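Local coordinates for potential RNA-dependent RNA polymerase (Human picobirnavirus, PDB 5I62), which probably catalyses RNA-templated RNA synthesis from ribonucleoside triphosphates, in both transcription and replication of the viral double-stranded RNA genome, at residues P207-Y218 with W293-I304. Numbering follows the deposited sequence.
Sequences PFAVNIRELQVY and WLERVFPIKYAI
The indole of Trp293 is clamped between Val217 CG2, 3.5 Å from the centroid of its five-membered ring in a CH-pi contact, and Val297 CB on the opposite face. One edge of the indole turns to the face of Tyr218 in an offset edge-to-face pair, the planes 72° apart. At another edge NE1 donates to Arg213 O (2.9 Å), which lies in the indole plane, although the donor stands above the carbonyl plane. With CG anti to the backbone N (chi1 -175°), Trp293 enters helix 208-228 as a knob among Arg213, Glu214, Val217 and Tyr218. Val297 CG2 covers one face of the Arg213 guanidinium, whose NH1 donates almost straight to Gln216 OE1 in the guanidinium plane (2.8 Å, 174°). Bent at chi3 and chi4, Lys301 brings NZ to the edge of the Tyr218 ring, donating to OH (2.8 Å) and to Phe298 O; Asp330 salt-bridges NZ and hydrogen-bonds OH. A water between Glu214 OE2 and Val297 O accepts from Lys301 N; OE2 also bonds Ser324 OG, and OE1 Gly325 N. Val210 meets Ile300, and Pro207 meets Ile304. Asp330 probably offsets the Lys301 charge, while hydrogen bonds meet the Glu214 carboxylate, in a polar network joining helix 208-228 to 293-304.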
ATOM      1  N   PRO A 207     -10.985  -3.303  13.752  1.00 17.28           N
ATOM      2  CA  PRO A 207     -12.121  -4.192  14.021  1.00 17.07           C
ATOM      3  C   PRO A 207     -12.919  -4.444  12.754  1.00 18.00           C
ATOM      4  O   PRO A 207     -13.163  -3.532  11.962  1.00 16.17           O
ATOM      5  CB  PRO A 207     -12.956  -3.415  15.052  1.00 13.46           C
ATOM      6  CG  PRO A 207     -12.010  -2.427  15.660  1.00 17.74           C
ATOM      7  CD  PRO A 207     -11.073  -2.049  14.527  1.00 13.63           C
ATOM      8  N   PHE A 208     -13.327  -5.701  12.587  1.00 14.39           N
ATOM      9  CA  PHE A 208     -14.188  -6.112  11.484  1.00 16.44           C
ATOM     10  C   PHE A 208     -15.391  -5.175  11.338  1.00 15.43           C
ATOM     11  O   PHE A 208     -15.711  -4.732  10.231  1.00 16.26           O
ATOM     12  CB  PHE A 208     -14.635  -7.567  11.745  1.00 16.45           C
ATOM     13  CG  PHE A 208     -15.250  -8.281  10.554  1.00 17.43           C
ATOM     14  CD1 PHE A 208     -15.106  -7.812   9.261  1.00 19.35           C
ATOM     15  CD2 PHE A 208     -15.985  -9.464  10.755  1.00 18.19           C
ATOM     16  CE1 PHE A 208     -15.673  -8.491   8.189  1.00 18.75           C
ATOM     17  CE2 PHE A 208     -16.560 -10.133   9.689  1.00 19.50           C
ATOM     18  CZ  PHE A 208     -16.408  -9.646   8.400  1.00 19.67           C
ATOM     19  N   ALA A 209     -16.066  -4.856  12.453  1.00 15.52           N
ATOM     20  CA  ALA A 209     -17.258  -4.009  12.389  1.00 16.69           C
ATOM     21  C   ALA A 209     -16.942  -2.632  11.798  1.00 17.09           C
ATOM     22  O   ALA A 209     -17.723  -2.096  10.997  1.00 14.71           O
ATOM     23  CB  ALA A 209     -17.890  -3.859  13.778  1.00 14.25           C
ATOM     24  N   VAL A 210     -15.813  -2.037  12.184  1.00 13.53           N
ATOM     25  CA  VAL A 210     -15.440  -0.741  11.614  1.00 14.88           C
ATOM     26  C   VAL A 210     -15.163  -0.882  10.122  1.00 15.80           C
ATOM     27  O   VAL A 210     -15.645  -0.082   9.313  1.00 16.03           O
ATOM     28  CB  VAL A 210     -14.229  -0.128  12.350  1.00 14.94           C
ATOM     29  CG1 VAL A 210     -13.806   1.220  11.678  1.00 14.16           C
ATOM     30  CG2 VAL A 210     -14.539   0.100  13.821  1.00 12.23           C
ATOM     31  N   ASN A 211     -14.379  -1.896   9.738  1.00 16.41           N
ATOM     32  CA  ASN A 211     -14.054  -2.088   8.326  1.00 15.63           C
ATOM     33  C   ASN A 211     -15.311  -2.320   7.483  1.00 19.17           C
ATOM     34  O   ASN A 211     -15.417  -1.802   6.367  1.00 16.71           O
ATOM     35  CB  ASN A 211     -13.072  -3.247   8.157  1.00 18.92           C
ATOM     36  CG  ASN A 211     -11.624  -2.830   8.343  1.00 21.08           C
ATOM     37  OD1 ASN A 211     -11.268  -1.647   8.217  1.00 24.56           O
ATOM     38  ND2 ASN A 211     -10.784  -3.792   8.637  1.00 20.22           N
ATOM     39  N   ILE A 212     -16.274  -3.097   7.991  1.00 15.56           N
ATOM     40  CA  ILE A 212     -17.549  -3.257   7.283  1.00 16.51           C
ATOM     41  C   ILE A 212     -18.222  -1.902   7.058  1.00 16.63           C
ATOM     42  O   ILE A 212     -18.653  -1.575   5.946  1.00 19.53           O
ATOM     43  CB  ILE A 212     -18.483  -4.210   8.056  1.00 20.26           C
ATOM     44  CG1 ILE A 212     -17.899  -5.618   8.115  1.00 19.44           C
ATOM     45  CG2 ILE A 212     -19.880  -4.217   7.413  1.00 19.97           C
ATOM     46  CD1 ILE A 212     -18.658  -6.555   9.096  1.00 18.21           C
ATOM     47  N   ARG A 213     -18.359  -1.104   8.119  1.00 16.40           N
ATOM     48  CA  ARG A 213     -19.052   0.169   7.969  1.00 15.12           C
ATOM     49  C   ARG A 213     -18.302   1.092   7.009  1.00 16.68           C
ATOM     50  O   ARG A 213     -18.919   1.754   6.164  1.00 17.14           O
ATOM     51  CB  ARG A 213     -19.234   0.827   9.332  1.00 17.16           C
ATOM     52  CG  ARG A 213     -20.372   0.194  10.148  1.00 20.91           C
ATOM     53  CD  ARG A 213     -21.662   0.534   9.475  1.00 26.31           C
ATOM     54  NE  ARG A 213     -22.194   1.784   9.965  1.00 26.62           N
ATOM     55  CZ  ARG A 213     -22.898   2.659   9.260  1.00 23.24           C
ATOM     56  NH1 ARG A 213     -23.157   2.464   7.978  1.00 26.58           N
ATOM     57  NH2 ARG A 213     -23.327   3.753   9.861  1.00 24.62           N
ATOM     58  N   GLU A 214     -16.976   1.161   7.134  1.00 15.90           N
ATOM     59  CA  GLU A 214     -16.182   1.970   6.207  1.00 17.37           C
ATOM     60  C   GLU A 214     -16.395   1.521   4.765  1.00 18.42           C
ATOM     61  O   GLU A 214     -16.651   2.341   3.873  1.00 17.08           O
ATOM     62  CB  GLU A 214     -14.703   1.879   6.563  1.00 18.28           C
ATOM     63  CG  GLU A 214     -14.306   2.519   7.868  1.00 17.34           C
ATOM     64  CD  GLU A 214     -12.849   2.221   8.178  1.00 21.13           C
ATOM     65  OE1 GLU A 214     -12.400   1.077   7.906  1.00 22.70           O
ATOM     66  OE2 GLU A 214     -12.161   3.114   8.691  1.00 20.77           O
ATOM     67  N   LEU A 215     -16.329   0.210   4.525  1.00 15.57           N
ATOM     68  CA  LEU A 215     -16.364  -0.295   3.159  1.00 18.39           C
ATOM     69  C   LEU A 215     -17.737  -0.174   2.518  1.00 18.96           C
ATOM     70  O   LEU A 215     -17.841  -0.299   1.296  1.00 19.57           O
ATOM     71  CB  LEU A 215     -15.887  -1.744   3.119  1.00 19.28           C
ATOM     72  CG  LEU A 215     -14.392  -1.962   3.374  1.00 23.96           C
ATOM     73  CD1 LEU A 215     -14.080  -3.451   3.433  1.00 25.67           C
ATOM     74  CD2 LEU A 215     -13.557  -1.305   2.300  1.00 25.43           C
ATOM     75  N   GLN A 216     -18.794   0.062   3.304  1.00 19.19           N
ATOM     76  CA  GLN A 216     -20.082   0.376   2.695  1.00 20.22           C
ATOM     77  C   GLN A 216     -19.976   1.581   1.757  1.00 21.39           C
ATOM     78  O   GLN A 216     -20.791   1.724   0.839  1.00 18.12           O
ATOM     79  CB  GLN A 216     -21.131   0.652   3.766  1.00 17.94           C
ATOM     80  CG  GLN A 216     -21.602  -0.575   4.538  1.00 20.78           C
ATOM     81  CD  GLN A 216     -22.682  -0.198   5.518  1.00 25.96           C
ATOM     82  OE1 GLN A 216     -22.395   0.160   6.662  1.00 25.69           O
ATOM     83  NE2 GLN A 216     -23.932  -0.210   5.059  1.00 22.87           N
ATOM     84  N   VAL A 217     -19.012   2.471   2.002  1.00 17.98           N
ATOM     85  CA  VAL A 217     -18.750   3.603   1.116  1.00 14.68           C
ATOM     86  C   VAL A 217     -17.556   3.305   0.218  1.00 16.37           C
ATOM     87  O   VAL A 217     -17.618   3.492  -1.000  1.00 19.39           O
ATOM     88  CB  VAL A 217     -18.513   4.898   1.909  1.00 16.85           C
ATOM     89  CG1 VAL A 217     -17.816   5.936   1.014  1.00 17.16           C
ATOM     90  CG2 VAL A 217     -19.826   5.454   2.415  1.00 14.19           C
ATOM     91  N   TYR A 218     -16.452   2.844   0.800  1.00 15.70           N
ATOM     92  CA  TYR A 218     -15.223   2.782   0.017  1.00 17.68           C
ATOM     93  C   TYR A 218     -15.279   1.700  -1.057  1.00 20.17           C
ATOM     94  O   TYR A 218     -14.670   1.852  -2.126  1.00 16.13           O
ATOM     95  CB  TYR A 218     -14.021   2.593   0.930  1.00 15.77           C
ATOM     96  CG  TYR A 218     -13.783   3.799   1.793  1.00 16.91           C
ATOM     97  CD1 TYR A 218     -13.437   5.019   1.217  1.00 16.03           C
ATOM     98  CD2 TYR A 218     -13.906   3.737   3.174  1.00 17.99           C
ATOM     99  CE1 TYR A 218     -13.224   6.148   1.991  1.00 18.01           C
ATOM    100  CE2 TYR A 218     -13.682   4.863   3.964  1.00 19.21           C
ATOM    101  CZ  TYR A 218     -13.335   6.065   3.364  1.00 18.98           C
ATOM    102  OH  TYR A 218     -13.106   7.190   4.130  1.00 17.46           O
ATOM    103  N   TRP A 293     -23.121   8.369   7.806  1.00 23.34           N
ATOM    104  CA  TRP A 293     -21.804   7.769   7.651  1.00 20.09           C
ATOM    105  C   TRP A 293     -20.692   8.810   7.792  1.00 20.94           C
ATOM    106  O   TRP A 293     -19.666   8.549   8.432  1.00 19.87           O
ATOM    107  CB  TRP A 293     -21.726   7.075   6.294  1.00 17.63           C
ATOM    108  CG  TRP A 293     -20.464   6.306   6.057  1.00 18.58           C
ATOM    109  CD1 TRP A 293     -20.256   4.970   6.292  1.00 16.42           C
ATOM    110  CD2 TRP A 293     -19.232   6.819   5.531  1.00 17.10           C
ATOM    111  NE1 TRP A 293     -18.976   4.626   5.944  1.00 15.21           N
ATOM    112  CE2 TRP A 293     -18.320   5.740   5.479  1.00 16.80           C
ATOM    113  CE3 TRP A 293     -18.811   8.086   5.093  1.00 19.79           C
ATOM    114  CZ2 TRP A 293     -17.013   5.885   5.004  1.00 14.63           C
ATOM    115  CZ3 TRP A 293     -17.507   8.233   4.631  1.00 18.48           C
ATOM    116  CH2 TRP A 293     -16.627   7.133   4.587  1.00 16.50           C
ATOM    117  N   LEU A 294     -20.876   9.989   7.191  1.00 17.46           N
ATOM    118  CA  LEU A 294     -19.837  11.012   7.227  1.00 20.33           C
ATOM    119  C   LEU A 294     -19.626  11.550   8.639  1.00 22.51           C
ATOM    120  O   LEU A 294     -18.501  11.915   9.006  1.00 21.51           O
ATOM    121  CB  LEU A 294     -20.195  12.145   6.264  1.00 21.38           C
ATOM    122  CG  LEU A 294     -20.014  11.800   4.787  1.00 21.64           C
ATOM    123  CD1 LEU A 294     -20.841  12.741   3.900  1.00 20.51           C
ATOM    124  CD2 LEU A 294     -18.523  11.883   4.416  1.00 18.72           C
ATOM    125  N   GLU A 295     -20.691  11.606   9.444  1.00 23.14           N
ATOM    126  CA  GLU A 295     -20.569  12.118  10.803  1.00 22.57           C
ATOM    127  C   GLU A 295     -20.103  11.041  11.775  1.00 24.23           C
ATOM    128  O   GLU A 295     -19.399  11.348  12.740  1.00 23.27           O
ATOM    129  CB  GLU A 295     -21.887  12.721  11.270  1.00 30.26           C
ATOM    130  CG  GLU A 295     -22.316  13.954  10.468  1.00 38.74           C
ATOM    131  CD  GLU A 295     -21.277  15.071  10.533  1.00 41.06           C
ATOM    132  OE1 GLU A 295     -20.743  15.336  11.639  1.00 48.76           O
ATOM    133  OE2 GLU A 295     -20.969  15.646   9.472  1.00 36.26           O
ATOM    134  N   ARG A 296     -20.505   9.785  11.561  1.00 20.39           N
ATOM    135  CA  ARG A 296     -20.298   8.716  12.539  1.00 23.55           C
ATOM    136  C   ARG A 296     -19.114   7.816  12.236  1.00 20.83           C
ATOM    137  O   ARG A 296     -18.387   7.441  13.151  1.00 16.82           O
ATOM    138  CB  ARG A 296     -21.529   7.814  12.637  1.00 28.73           C
ATOM    139  CG  ARG A 296     -22.636   8.290  13.530  1.00 38.41           C
ATOM    140  CD  ARG A 296     -23.902   7.509  13.194  1.00 37.33           C
ATOM    141  NE  ARG A 296     -24.137   6.373  14.075  1.00 38.74           N
ATOM    142  CZ  ARG A 296     -24.571   6.490  15.324  1.00 42.09           C
ATOM    143  NH1 ARG A 296     -24.800   7.697  15.841  1.00 47.33           N
ATOM    144  NH2 ARG A 296     -24.777   5.415  16.057  1.00 39.41           N
ATOM    145  N   VAL A 297     -18.950   7.408  10.984  1.00 15.89           N
ATOM    146  CA  VAL A 297     -17.982   6.377  10.612  1.00 18.17           C
ATOM    147  C   VAL A 297     -16.690   6.979  10.081  1.00 18.72           C
ATOM    148  O   VAL A 297     -15.595   6.577  10.477  1.00 16.54           O
ATOM    149  CB  VAL A 297     -18.600   5.418   9.569  1.00 17.63           C
ATOM    150  CG1 VAL A 297     -17.569   4.363   9.143  1.00 14.50           C
ATOM    151  CG2 VAL A 297     -19.879   4.780  10.098  1.00 19.30           C
ATOM    152  N   PHE A 298     -16.802   7.902   9.125  1.00 18.59           N
ATOM    153  CA  PHE A 298     -15.617   8.552   8.553  1.00 17.41           C
ATOM    154  C   PHE A 298     -14.550   8.944   9.576  1.00 13.87           C
ATOM    155  O   PHE A 298     -13.364   8.726   9.299  1.00 15.32           O
ATOM    156  CB  PHE A 298     -16.041   9.787   7.743  1.00 17.42           C
ATOM    157  CG  PHE A 298     -14.874  10.565   7.208  1.00 18.56           C
ATOM    158  CD1 PHE A 298     -14.254  10.171   6.031  1.00 17.79           C
ATOM    159  CD2 PHE A 298     -14.358  11.650   7.905  1.00 19.34           C
ATOM    160  CE1 PHE A 298     -13.154  10.858   5.547  1.00 15.77           C
ATOM    161  CE2 PHE A 298     -13.255  12.337   7.417  1.00 18.22           C
ATOM    162  CZ  PHE A 298     -12.659  11.930   6.238  1.00 17.93           C
ATOM    163  N   PRO A 299     -14.870   9.527  10.730  1.00 17.59           N
ATOM    164  CA  PRO A 299     -13.786   9.977  11.623  1.00 18.75           C
ATOM    165  C   PRO A 299     -13.059   8.858  12.349  1.00 17.53           C
ATOM    166  O   PRO A 299     -12.006   9.135  12.927  1.00 15.94           O
ATOM    167  CB  PRO A 299     -14.488  10.898  12.634  1.00 20.23           C
ATOM    168  CG  PRO A 299     -15.930  10.668  12.473  1.00 25.44           C
ATOM    169  CD  PRO A 299     -16.178  10.086  11.126  1.00 17.85           C
ATOM    170  N   ILE A 300     -13.584   7.624  12.365  1.00 16.07           N
ATOM    171  CA  ILE A 300     -13.039   6.600  13.268  1.00 15.49           C
ATOM    172  C   ILE A 300     -11.597   6.264  12.922  1.00 14.06           C
ATOM    173  O   ILE A 300     -10.766   6.043  13.811  1.00 15.55           O
ATOM    174  CB  ILE A 300     -13.932   5.339  13.250  1.00 15.01           C
ATOM    175  CG1 ILE A 300     -15.278   5.645  13.903  1.00 16.86           C
ATOM    176  CG2 ILE A 300     -13.241   4.144  13.914  1.00 12.01           C
ATOM    177  CD1 ILE A 300     -16.307   4.574  13.634  1.00 18.93           C
ATOM    178  N   LYS A 301     -11.269   6.211  11.628  1.00 15.25           N
ATOM    179  CA  LYS A 301      -9.917   5.821  11.247  1.00 14.69           C
ATOM    180  C   LYS A 301      -8.874   6.825  11.732  1.00 16.27           C
ATOM    181  O   LYS A 301      -7.686   6.483  11.789  1.00 16.69           O
ATOM    182  CB  LYS A 301      -9.829   5.637   9.731  1.00 18.59           C
ATOM    183  CG  LYS A 301      -9.994   6.973   8.949  1.00 17.23           C
ATOM    184  CD  LYS A 301      -9.926   6.789   7.428  1.00 17.86           C
ATOM    185  CE  LYS A 301     -11.279   6.386   6.836  1.00 18.76           C
ATOM    186  NZ  LYS A 301     -12.241   7.533   6.770  1.00 18.58           N
ATOM    187  N   TYR A 302      -9.292   8.048  12.084  1.00 14.91           N
ATOM    188  CA  TYR A 302      -8.401   9.089  12.587  1.00 14.03           C
ATOM    189  C   TYR A 302      -8.441   9.237  14.104  1.00 16.82           C
ATOM    190  O   TYR A 302      -7.747  10.102  14.652  1.00 15.08           O
ATOM    191  CB  TYR A 302      -8.748  10.433  11.932  1.00 17.64           C
ATOM    192  CG  TYR A 302      -8.723  10.349  10.418  1.00 15.93           C
ATOM    193  CD1 TYR A 302      -7.530  10.127   9.750  1.00 17.01           C
ATOM    194  CD2 TYR A 302      -9.895  10.458   9.662  1.00 16.10           C
ATOM    195  CE1 TYR A 302      -7.489  10.022   8.359  1.00 17.46           C
ATOM    196  CE2 TYR A 302      -9.859  10.359   8.263  1.00 16.77           C
ATOM    197  CZ  TYR A 302      -8.643  10.138   7.630  1.00 15.80           C
ATOM    198  OH  TYR A 302      -8.549  10.040   6.253  1.00 18.65           O
ATOM    199  N   ALA A 303      -9.247   8.429  14.798  1.00 15.37           N
ATOM    200  CA  ALA A 303      -9.394   8.569  16.242  1.00 14.83           C
ATOM    201  C   ALA A 303      -9.492   7.245  16.997  1.00 14.96           C
ATOM    202  O   ALA A 303      -9.574   7.272  18.227  1.00 18.19           O
ATOM    203  CB  ALA A 303     -10.632   9.421  16.570  1.00 16.92           C
ATOM    204  N   ILE A 304      -9.493   6.105  16.314  1.00 13.93           N
ATOM    205  CA  ILE A 304      -9.759   4.820  16.988  1.00 14.90           C
ATOM    206  C   ILE A 304      -8.653   4.526  17.993  1.00 15.28           C
ATOM    207  O   ILE A 304      -7.474   4.826  17.718  1.00 15.08           O
ATOM    208  CB  ILE A 304      -9.894   3.684  15.951  1.00 14.37           C
ATOM    209  CG1 ILE A 304     -10.442   2.390  16.594  1.00 12.95           C
ATOM    210  CG2 ILE A 304      -8.561   3.435  15.225  1.00 13.28           C
ATOM    211  CD1 ILE A 304     -10.812   1.334  15.573  1.00 15.62           C
TER
HETATM  212  O   HOH W   1     -13.077   5.564   9.324  1.00 20.64           O